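Putative enoyl-CoA hydratase/isomerase (Mycobacterium abscessus, PDB 4MI2) probably isomerises the ring-epoxide of phenylacetyl-CoA in phenylacetate degradation, as a member of the enoyl-CoA hydratase/isomerase (crotonase) family. Local coordinates at residues A16-I21 against A55-A60. Residues are numbered along the deposited sequence; the frame is centred on the assembly and turned at random.
Sequences AGVAAI and AVVMSA
Ala-19 lies beside Val-56 and Ile-21 beside Met-58 in a parallel ladder. Their N and O atoms bond Ala-55, Val-57 and Ser-59, the residues flanking these partners. Ala-19 N donates to Ala-55 O, and Val-57 N returns a bond to Ala-19 O, both at 2.9 Å. Ile-21 N then reaches Val-57 O almost straight, with 176° at the hydrogen. Ser-59 N closes the ladder on Ile-21 O at 2.9 Å.

The tight part lies around Val-57. Its CG1 sits between the backbone N and the carbonyl carbon (chi1 51°), which sets it 3.6 Å from Val-18 CG1, the two side chains crossing at a slant. Helix 195-207 covers both valines. The face of Ala-19 and Ile-21 is also closed, by helix 34-49. There Ile-21 extends its chain (chi2 177°), and CD1 meets Val-56 CG1 at 4.1 Å.

The contact is looser at the Gly-17 end and more open at Ala-20. Ala-55 N makes a weak 3.4 Å bond to Gly-17 O, just before strand 18-23. Ala-20 is partly exposed, and its CB stays 4.2 Å from Val-57 CG1. Ser-59 is also partly exposed, but firmly bonded through its N.

Helix 34-49 links the two neighbouring parallel strands, a beta-alpha-beta unit of the crotonase fold. Backbone bonds thus fix the parallel register, while apolar side chains pack under helices 34-49 and 195-207, less enclosed at Ala-20.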
ATOM      1  N   ALA B  16      -9.233  31.610  13.968  1.00 23.99           N
ATOM      2  CA  ALA B  16      -8.991  30.295  14.555  1.00 24.06           C
ATOM      3  C   ALA B  16      -7.639  29.673  14.145  1.00 23.78           C
ATOM      4  O   ALA B  16      -7.339  28.543  14.524  1.00 24.09           O
ATOM      5  CB  ALA B  16     -10.131  29.359  14.185  1.00 23.91           C
ATOM      6  N   GLY B  17      -6.833  30.405  13.377  1.00 23.08           N
ATOM      7  CA  GLY B  17      -5.536  29.905  12.933  1.00 22.91           C
ATOM      8  C   GLY B  17      -5.598  29.022  11.691  1.00 22.25           C
ATOM      9  O   GLY B  17      -4.686  28.228  11.443  1.00 21.93           O
ATOM     10  N   VAL B  18      -6.670  29.159  10.916  1.00 21.74           N
ATOM     11  CA  VAL B  18      -6.793  28.469   9.645  1.00 21.37           C
ATOM     12  C   VAL B  18      -6.128  29.334   8.589  1.00 21.13           C
ATOM     13  O   VAL B  18      -6.541  30.472   8.390  1.00 21.14           O
ATOM     14  CB  VAL B  18      -8.267  28.269   9.244  1.00 21.24           C
ATOM     15  CG1 VAL B  18      -8.367  27.636   7.865  1.00 20.86           C
ATOM     16  CG2 VAL B  18      -8.993  27.423  10.279  1.00 21.76           C
ATOM     17  N   ALA B  19      -5.106  28.804   7.919  1.00 20.97           N
ATOM     18  CA  ALA B  19      -4.518  29.487   6.772  1.00 20.80           C
ATOM     19  C   ALA B  19      -5.250  29.053   5.516  1.00 20.56           C
ATOM     20  O   ALA B  19      -5.312  27.865   5.205  1.00 20.34           O
ATOM     21  CB  ALA B  19      -3.032  29.193   6.651  1.00 20.92           C
ATOM     22  N   ALA B  20      -5.823  30.026   4.810  1.00 20.66           N
ATOM     23  CA  ALA B  20      -6.532  29.773   3.570  1.00 20.64           C
ATOM     24  C   ALA B  20      -5.616  30.113   2.400  1.00 20.69           C
ATOM     25  O   ALA B  20      -5.114  31.233   2.319  1.00 21.31           O
ATOM     26  CB  ALA B  20      -7.814  30.595   3.508  1.00 20.58           C
ATOM     27  N   ILE B  21      -5.383  29.140   1.521  1.00 20.51           N
ATOM     28  CA  ILE B  21      -4.636  29.352   0.286  1.00 20.50           C
ATOM     29  C   ILE B  21      -5.598  29.108  -0.877  1.00 20.52           C
ATOM     30  O   ILE B  21      -6.096  27.993  -1.050  1.00 20.31           O
ATOM     31  CB  ILE B  21      -3.427  28.394   0.178  1.00 20.71           C
ATOM     32  CG1 ILE B  21      -2.502  28.554   1.395  1.00 20.98           C
ATOM     33  CG2 ILE B  21      -2.650  28.636  -1.123  1.00 20.59           C
ATOM     34  CD1 ILE B  21      -1.318  27.605   1.405  1.00 21.01           C
ATOM     35  N   ALA B  55      -4.150  24.873  11.134  1.00 19.90           N
ATOM     36  CA  ALA B  55      -4.600  24.051  10.005  1.00 19.64           C
ATOM     37  C   ALA B  55      -4.541  24.882   8.736  1.00 19.43           C
ATOM     38  O   ALA B  55      -4.541  26.112   8.791  1.00 19.43           O
ATOM     39  CB  ALA B  55      -6.017  23.525  10.225  1.00 19.62           C
ATOM     40  N   VAL B  56      -4.502  24.190   7.602  1.00 19.23           N
ATOM     41  CA  VAL B  56      -4.423  24.820   6.295  1.00 19.18           C
ATOM     42  C   VAL B  56      -5.551  24.286   5.418  1.00 19.36           C
ATOM     43  O   VAL B  56      -5.867  23.091   5.447  1.00 19.05           O
ATOM     44  CB  VAL B  56      -3.071  24.534   5.621  1.00 18.98           C
ATOM     45  CG1 VAL B  56      -3.012  25.119   4.217  1.00 18.93           C
ATOM     46  CG2 VAL B  56      -1.941  25.080   6.472  1.00 19.23           C
ATOM     47  N   VAL B  57      -6.170  25.182   4.656  1.00 19.71           N
ATOM     48  CA  VAL B  57      -7.147  24.776   3.665  1.00 19.94           C
ATOM     49  C   VAL B  57      -6.744  25.350   2.306  1.00 20.21           C
ATOM     50  O   VAL B  57      -6.490  26.550   2.154  1.00 20.42           O
ATOM     51  CB  VAL B  57      -8.606  25.116   4.065  1.00 20.28           C
ATOM     52  CG1 VAL B  57      -8.766  26.571   4.470  1.00 20.53           C
ATOM     53  CG2 VAL B  57      -9.578  24.750   2.944  1.00 20.29           C
ATOM     54  N   MET B  58      -6.663  24.451   1.337  1.00 20.27           N
ATOM     55  CA  MET B  58      -6.291  24.773  -0.025  1.00 20.55           C
ATOM     56  C   MET B  58      -7.566  24.663  -0.876  1.00 20.07           C
ATOM     57  O   MET B  58      -8.270  23.656  -0.813  1.00 19.59           O
ATOM     58  CB  MET B  58      -5.212  23.779  -0.471  1.00 21.08           C
ATOM     59  CG  MET B  58      -4.184  24.289  -1.464  1.00 21.98           C
ATOM     60  SD  MET B  58      -2.552  23.505  -1.255  1.00 22.72           S
ATOM     61  CE  MET B  58      -2.979  21.755  -1.237  1.00 22.51           C
ATOM     62  N   SER B  59      -7.875  25.718  -1.632  1.00 19.94           N
ATOM     63  CA  SER B  59      -9.038  25.730  -2.514  1.00 20.00           C
ATOM     64  C   SER B  59      -8.746  26.511  -3.788  1.00 19.95           C
ATOM     65  O   SER B  59      -7.633  26.998  -3.977  1.00 19.53           O
ATOM     66  CB  SER B  59     -10.258  26.317  -1.783  1.00 20.34           C
ATOM     67  OG  SER B  59     -10.019  27.648  -1.375  1.00 20.41           O
ATOM     68  N   ALA B  60      -9.744  26.606  -4.667  1.00 20.22           N
ATOM     69  CA  ALA B  60      -9.562  27.246  -5.975  1.00 20.42           C
ATOM     70  C   ALA B  60     -10.850  27.889  -6.509  1.00 20.92           C
ATOM     71  O   ALA B  60     -11.935  27.320  -6.390  1.00 21.26           O
ATOM     72  CB  ALA B  60      -9.027  26.232  -6.968  1.00 20.20           C
TER